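Long-range contacts in gamma-D-glutamyl-L-lysine dipeptidyl-peptidase (Bacillus cereus ATCC 10987, PDB 3H41), which probably hydrolyses gamma-D-glutamyl-L-lysine bonds in murein peptides as a C40-family cysteine peptidase, releasing the dipeptide L-Ala-gamma-D-Glu during cell wall degradation: residues A[14-20]-A[58-64]; A[51-55]-A[203-207]. All blocks are in the same frame, centred on the assembly; numbering follows the deposited sequence.

Contact 1 of 2, residues A[14-20]-A[58-64]; sequences SAATLWT and NKLETQA. With ALA (alanine), chain B.
Ala16 and Ala64 face each other as a hydrogen-bonded pair in the two-stranded antiparallel ribbon that strands 15-19 and 60-64 form, the latter lying in the first SH3-like domain. Each bonds to the other: Ala16 N reaches Ala64 O at 2.8 Å, and Ala64 N returns to Ala16 O. One step on, Thr17 and Gln63 make a non-hydrogen-bonded pair whose side chains run alongside each other. The carboxamide of Gln63 donates NE2 to Thr17 OG1 at 3.0 Å, with the hydroxyl close to the amide plane; its OE1 accepts from Thr209 N, so the amide is fixed at both ends. Leu60 is the side chain to follow. Its CB lies 3.9 Å from Leu18 O. Chi1 (-56°) sets CG beside the backbone N. CD2 touches Thr17 CG2 at 3.7 Å and lies over the six-membered ring of Trp19, 3.4 Å from the centroid and 9° off the ring normal, a CH-pi contact; CD1 stands farther from Thr17 CG2. Helix 48-56 joins this cluster through Leu54, which touches both Trp19 and Leu60. Past Trp19 the pairing goes on into loop: Thr20 N donates to Lys59 O from above the carbonyl plane. The side chains of Glu61 and Thr20 cross at about a right angle, with OE2 3.6 Å from Thr20 CG2; Glu61 OE1 is in a salt bridge with Arg91. The backbone of Glu61 does two jobs: its N donates to Leu18 O, while its O accepts a hydrogen bond from the amino group of the bound alanine, N to O 2.7 Å, so the ribbon forms part of the substrate pocket. At the far end Thr20 OG1 donates to Asn58 O at 2.7 Å, on a carbonyl lone pair, and accepts from a water.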
loop_
_atom_site.group_PDB
_atom_site.type_symbol
_atom_site.label_atom_id
_atom_site.label_comp_id
_atom_site.label_asym_id
_atom_site.label_seq_id
_atom_site.Cartn_x
_atom_site.Cartn_y
_atom_site.Cartn_z
ATOM N N SER A 14 4.753 -2.875 10.805
ATOM C CA SER A 14 4.336 -3.577 9.571
ATOM C C SER A 14 3.704 -2.588 8.589
ATOM O O SER A 14 4.064 -2.546 7.407
ATOM C CB SER A 14 3.410 -4.735 9.869
ATOM O OG SER A 14 2.278 -4.271 10.595
ATOM N N ALA A 15 2.798 -1.767 9.089
ATOM C CA ALA A 15 2.327 -0.626 8.333
ATOM C C ALA A 15 1.961 0.548 9.257
ATOM O O ALA A 15 1.305 0.366 10.313
ATOM C CB ALA A 15 1.186 -1.012 7.383
ATOM N N ALA A 16 2.499 1.721 8.911
ATOM C CA ALA A 16 2.185 2.978 9.605
ATOM C C ALA A 16 1.071 3.717 8.876
ATOM O O ALA A 16 1.100 3.874 7.671
ATOM C CB ALA A 16 3.396 3.883 9.715
ATOM N N THR A 17 0.132 4.245 9.654
ATOM C CA THR A 17 -0.977 5.011 9.122
ATOM C C THR A 17 -0.664 6.481 9.352
ATOM O O THR A 17 -0.319 6.872 10.473
ATOM C CB THR A 17 -2.234 4.586 9.869
ATOM O OG1 THR A 17 -2.436 3.184 9.628
ATOM C CG2 THR A 17 -3.464 5.365 9.374
ATOM N N LEU A 18 -0.732 7.255 8.269
ATOM C CA LEU A 18 -0.465 8.666 8.305
ATOM C C LEU A 18 -1.778 9.472 8.340
ATOM O O LEU A 18 -2.711 9.224 7.565
ATOM C CB LEU A 18 0.369 9.073 7.092
ATOM C CG LEU A 18 1.886 8.795 7.252
ATOM C CD1 LEU A 18 2.177 7.308 7.264
ATOM C CD2 LEU A 18 2.612 9.509 6.099
ATOM N N TRP A 19 -1.804 10.448 9.228
ATOM C CA TRP A 19 -3.016 11.242 9.555
ATOM C C TRP A 19 -2.897 12.637 8.939
ATOM O O TRP A 19 -1.787 13.126 8.755
ATOM C CB TRP A 19 -3.208 11.326 11.087
ATOM C CG TRP A 19 -3.528 9.976 11.657
ATOM C CD1 TRP A 19 -2.656 8.942 11.779
ATOM C CD2 TRP A 19 -4.812 9.459 12.077
ATOM N NE1 TRP A 19 -3.282 7.837 12.261
ATOM C CE2 TRP A 19 -4.607 8.118 12.467
ATOM C CE3 TRP A 19 -6.096 10.009 12.212
ATOM C CZ2 TRP A 19 -5.648 7.295 12.953
ATOM C CZ3 TRP A 19 -7.120 9.203 12.670
ATOM C CH2 TRP A 19 -6.891 7.861 13.060
ATOM N N THR A 20 -4.035 13.272 8.644
ATOM C CA THR A 20 -4.043 14.613 8.104
ATOM C C THR A 20 -3.684 15.631 9.180
ATOM O O THR A 20 -3.351 16.740 8.865
ATOM C CB THR A 20 -5.427 14.984 7.541
ATOM O OG1 THR A 20 -6.415 14.810 8.574
ATOM C CG2 THR A 20 -5.745 14.103 6.327
ATOM N N ASN A 58 -12.195 13.364 7.082
ATOM C CA ASN A 58 -10.914 13.600 6.388
ATOM C C ASN A 58 -9.689 13.436 7.299
ATOM O O ASN A 58 -8.913 14.385 7.560
ATOM C CB ASN A 58 -10.938 14.980 5.734
ATOM C CG ASN A 58 -9.764 15.211 4.792
ATOM O OD1 ASN A 58 -9.245 14.283 4.160
ATOM N ND2 ASN A 58 -9.349 16.473 4.685
ATOM N N LYS A 59 -9.542 12.228 7.818
ATOM C CA LYS A 59 -8.583 11.944 8.883
ATOM C C LYS A 59 -7.237 11.379 8.441
ATOM O O LYS A 59 -6.259 11.564 9.160
ATOM C CB LYS A 59 -9.175 11.012 9.927
ATOM C CG LYS A 59 -10.250 11.671 10.783
ATOM C CD LYS A 59 -9.601 12.661 11.779
ATOM C CE LYS A 59 -10.620 13.655 12.325
ATOM N NZ LYS A 59 -10.812 14.748 11.364
ATOM N N LEU A 60 -7.225 10.633 7.341
ATOM C CA LEU A 60 -6.060 9.868 6.883
ATOM C C LEU A 60 -5.494 10.308 5.536
ATOM O O LEU A 60 -6.197 10.819 4.664
ATOM C CB LEU A 60 -6.414 8.388 6.774
ATOM C CG LEU A 60 -6.966 7.691 8.021
ATOM C CD1 LEU A 60 -7.193 6.155 7.790
ATOM C CD2 LEU A 60 -6.114 7.953 9.286
ATOM N N GLU A 61 -4.208 10.030 5.371
ATOM C CA GLU A 61 -3.472 10.373 4.170
ATOM C C GLU A 61 -3.085 9.148 3.381
ATOM O O GLU A 61 -3.401 9.049 2.207
ATOM C CB GLU A 61 -2.211 11.136 4.563
ATOM C CG GLU A 61 -2.477 12.512 5.145
ATOM C CD GLU A 61 -2.861 13.545 4.091
ATOM O OE1 GLU A 61 -3.272 13.182 2.953
ATOM O OE2 GLU A 61 -2.747 14.745 4.416
ATOM N N THR A 62 -2.364 8.230 4.027
ATOM C CA THR A 62 -1.853 7.051 3.358
ATOM C C THR A 62 -1.342 6.068 4.406
ATOM O O THR A 62 -1.464 6.305 5.592
ATOM C CB THR A 62 -0.731 7.385 2.349
ATOM O OG1 THR A 62 -0.437 6.224 1.537
ATOM C CG2 THR A 62 0.522 7.902 3.075
ATOM N N GLN A 63 -0.800 4.957 3.960
ATOM C CA GLN A 63 -0.066 4.091 4.856
ATOM C C GLN A 63 1.264 3.775 4.225
ATOM O O GLN A 63 1.361 3.746 2.991
ATOM C CB GLN A 63 -0.830 2.794 5.111
ATOM C CG GLN A 63 -2.121 2.943 5.979
ATOM C CD GLN A 63 -2.811 1.612 6.165
ATOM O OE1 GLN A 63 -2.872 0.797 5.223
ATOM N NE2 GLN A 63 -3.293 1.346 7.386
ATOM N N ALA A 64 2.285 3.553 5.062
ATOM C CA ALA A 64 3.637 3.231 4.591
ATOM C C ALA A 64 4.064 1.936 5.235
ATOM O O ALA A 64 3.787 1.713 6.426
ATOM C CB ALA A 64 4.613 4.356 4.936
HETATM N N ALA B . -4.938 9.553 0.031
HETATM C CA ALA B . -6.151 8.628 0.136
HETATM C C ALA B . -7.165 8.953 -0.954
HETATM O O ALA B . -7.246 10.101 -1.412
HETATM C CB ALA B . -6.825 8.765 1.498
HETATM O O HOH W 1 -7.825 16.140 10.401
#

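Contact 2 of 2, residues A[51-55]-A[203-207]; sequences KLWLT and PYIWA. With DGL (D-glutamic acid), chain C; ALA (alanine), chain B.
The pocket for the bound L-Ala-gamma-D-Glu is lined by Trp206, which the helix at 51-55 backs: the indole lies between Thr55 and the ligand. Thr55 supplies one side of the sandwich. Its CA sits over the five-membered ring, 3.7 Å from the centroid and 9° off the normal, a CH-pi contact, while CG2 lies over the ring system and OG1 comes within 3.0 Å of Trp206 CD2. On the opposite face are the alanine CB, 3.6 Å from Trp206 CE2, and the D-glutamate N. Trp206 CG stands anti to the backbone N (chi1 -173°), which carries the indole out between helix and ligand. Beside it, Ile205 CD1 touches both Leu54 CD1 and Lys51 CG, at 3.8 Å each. Water does the polar work between the segments: one molecule links Lys51 O to Trp206 N, and another joins Lys51 NZ to Tyr204 O. Tyr204 OH hydrogen-bonds to OD1 of the cysteinesulfonic acid at position 216, the modified form of the probable nucleophile. The loop 203-207, between helix 189-197 and strand 209-210 of the NlpC/P60 domain, thus lies against helix 48-56, with strand 60-65 touching Trp206 and Ala207 through Leu60.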
loop_
_atom_site.group_PDB
_atom_site.type_symbol
_atom_site.label_atom_id
_atom_site.label_comp_id
_atom_site.label_asym_id
_atom_site.label_seq_id
_atom_site.Cartn_x
_atom_site.Cartn_y
_atom_site.Cartn_z
ATOM N N LYS A 51 -15.505 3.189 10.474
ATOM C CA LYS A 51 -14.655 3.183 9.295
ATOM C C LYS A 51 -14.920 4.407 8.426
ATOM O O LYS A 51 -13.974 5.060 7.919
ATOM C CB LYS A 51 -14.877 1.897 8.493
ATOM C CG LYS A 51 -14.298 0.661 9.141
ATOM C CD LYS A 51 -14.515 -0.580 8.280
ATOM C CE LYS A 51 -13.841 -1.815 8.936
ATOM N NZ LYS A 51 -14.323 -3.074 8.246
ATOM N N LEU A 52 -16.196 4.736 8.246
ATOM C CA LEU A 52 -16.575 5.878 7.370
ATOM C C LEU A 52 -16.101 7.215 7.894
ATOM O O LEU A 52 -15.775 8.103 7.113
ATOM C CB LEU A 52 -18.087 5.922 7.120
ATOM C CG LEU A 52 -18.633 4.772 6.255
ATOM C CD1 LEU A 52 -20.169 4.740 6.273
ATOM C CD2 LEU A 52 -18.095 4.873 4.800
ATOM N N TRP A 53 -16.037 7.352 9.215
ATOM C CA TRP A 53 -15.462 8.560 9.846
ATOM C C TRP A 53 -14.063 8.928 9.366
ATOM O O TRP A 53 -13.735 10.100 9.207
ATOM C CB TRP A 53 -15.405 8.357 11.337
ATOM C CG TRP A 53 -14.785 9.475 12.144
ATOM C CD1 TRP A 53 -15.435 10.591 12.597
ATOM C CD2 TRP A 53 -13.447 9.541 12.698
ATOM N NE1 TRP A 53 -14.604 11.352 13.371
ATOM C CE2 TRP A 53 -13.372 10.744 13.451
ATOM C CE3 TRP A 53 -12.320 8.713 12.633
ATOM C CZ2 TRP A 53 -12.188 11.150 14.140
ATOM C CZ3 TRP A 53 -11.138 9.098 13.326
ATOM C CH2 TRP A 53 -11.089 10.315 14.060
ATOM N N LEU A 54 -13.241 7.907 9.134
ATOM C CA LEU A 54 -11.897 8.129 8.560
ATOM C C LEU A 54 -11.918 8.942 7.277
ATOM O O LEU A 54 -11.104 9.858 7.122
ATOM C CB LEU A 54 -11.181 6.790 8.357
ATOM C CG LEU A 54 -10.946 6.028 9.667
ATOM C CD1 LEU A 54 -10.511 4.569 9.359
ATOM C CD2 LEU A 54 -9.910 6.777 10.507
ATOM N N THR A 55 -12.867 8.633 6.376
ATOM C CA THR A 55 -13.093 9.369 5.139
ATOM C C THR A 55 -13.852 10.679 5.375
ATOM O O THR A 55 -13.430 11.749 4.957
ATOM C CB THR A 55 -13.973 8.530 4.151
ATOM O OG1 THR A 55 -13.355 7.241 3.955
ATOM C CG2 THR A 55 -14.149 9.266 2.843
ATOM N N PRO A 203 -11.427 -6.730 3.466
ATOM C CA PRO A 203 -12.208 -5.507 3.698
ATOM C C PRO A 203 -11.469 -4.224 3.444
ATOM O O PRO A 203 -10.280 -4.084 3.774
ATOM C CB PRO A 203 -12.616 -5.635 5.178
ATOM C CG PRO A 203 -12.590 -7.081 5.404
ATOM C CD PRO A 203 -11.364 -7.517 4.712
ATOM N N TYR A 204 -12.194 -3.296 2.833
ATOM C CA TYR A 204 -11.731 -1.951 2.540
ATOM C C TYR A 204 -11.417 -1.147 3.780
ATOM O O TYR A 204 -12.070 -1.301 4.793
ATOM C CB TYR A 204 -12.839 -1.257 1.753
ATOM C CG TYR A 204 -12.623 0.180 1.309
ATOM C CD1 TYR A 204 -12.802 1.250 2.192
ATOM C CD2 TYR A 204 -12.335 0.468 -0.024
ATOM C CE1 TYR A 204 -12.622 2.572 1.756
ATOM C CE2 TYR A 204 -12.203 1.771 -0.463
ATOM C CZ TYR A 204 -12.335 2.811 0.426
ATOM O OH TYR A 204 -12.217 4.083 -0.077
ATOM N N ILE A 205 -10.401 -0.296 3.706
ATOM C CA ILE A 205 -10.231 0.759 4.706
ATOM C C ILE A 205 -9.723 2.013 3.958
ATOM O O ILE A 205 -8.894 1.924 3.082
ATOM C CB ILE A 205 -9.316 0.304 5.881
ATOM C CG1 ILE A 205 -9.450 1.216 7.134
ATOM C CG2 ILE A 205 -7.874 0.192 5.442
ATOM C CD1 ILE A 205 -10.806 1.111 7.828
ATOM N N TRP A 206 -10.238 3.175 4.323
ATOM C CA TRP A 206 -9.750 4.446 3.780
ATOM C C TRP A 206 -8.251 4.593 4.020
ATOM O O TRP A 206 -7.748 4.280 5.084
ATOM C CB TRP A 206 -10.524 5.599 4.401
ATOM C CG TRP A 206 -10.278 6.967 3.845
ATOM C CD1 TRP A 206 -9.705 8.013 4.509
ATOM C CD2 TRP A 206 -10.659 7.471 2.562
ATOM N NE1 TRP A 206 -9.691 9.120 3.732
ATOM C CE2 TRP A 206 -10.294 8.834 2.531
ATOM C CE3 TRP A 206 -11.285 6.911 1.446
ATOM C CZ2 TRP A 206 -10.484 9.631 1.414
ATOM C CZ3 TRP A 206 -11.518 7.713 0.347
ATOM C CH2 TRP A 206 -11.135 9.069 0.345
ATOM N N ALA A 207 -7.563 5.076 2.986
ATOM C CA ALA A 207 -6.131 5.236 2.990
ATOM C C ALA A 207 -5.347 3.914 3.051
ATOM O O ALA A 207 -4.153 3.926 3.187
ATOM C CB ALA A 207 -5.664 6.240 4.168
HETATM N N DGL C . -7.950 7.959 -1.375
HETATM C CA DGL C . -9.019 8.219 -2.342
HETATM C C DGL C . -8.468 8.653 -3.667
HETATM O O DGL C . -9.116 9.384 -4.428
HETATM C CB DGL C . -9.886 6.961 -2.513
HETATM C CG DGL C . -11.139 7.173 -3.384
HETATM C CD DGL C . -11.952 8.430 -3.081
HETATM O OE1 DGL C . -13.035 8.272 -2.489
HETATM O OE2 DGL C . -11.568 9.571 -3.460
HETATM O OXT DGL C . -7.368 8.230 -4.045
HETATM N N ALA B . -4.938 9.553 0.031
HETATM C CA ALA B . -6.151 8.628 0.136
HETATM C C ALA B . -7.165 8.953 -0.954
HETATM O O ALA B . -7.246 10.101 -1.412
HETATM C CB ALA B . -6.825 8.765 1.498
HETATM O O HOH W 2 -12.851 3.492 5.752
HETATM O O HOH W 3 -14.501 -2.577 5.387
HETATM O O HOH W 4 -11.201 -2.728 7.117
#

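From the N terminus, strand 15-19 comes first, then helix 48-56, strand 60-65 and, much later, the loop at 203-207. Contact 1 closes a loop of 37 residues, just over half of it helix, that contains helix 48-56. Contact 2 starts inside that loop and spans 147 residues, so the two cross rather than nest. It runs past the second SH3-like domain to join the N-terminal part of the chain to the catalytic NlpC/P60 domain. The join between helix 48-56 and strand 60-65 is short: Lys59 N lies 2.9 Å from Leu54 O, a probable hydrogen bond where helix gives way to strand. Both contacts touch the bound alanine.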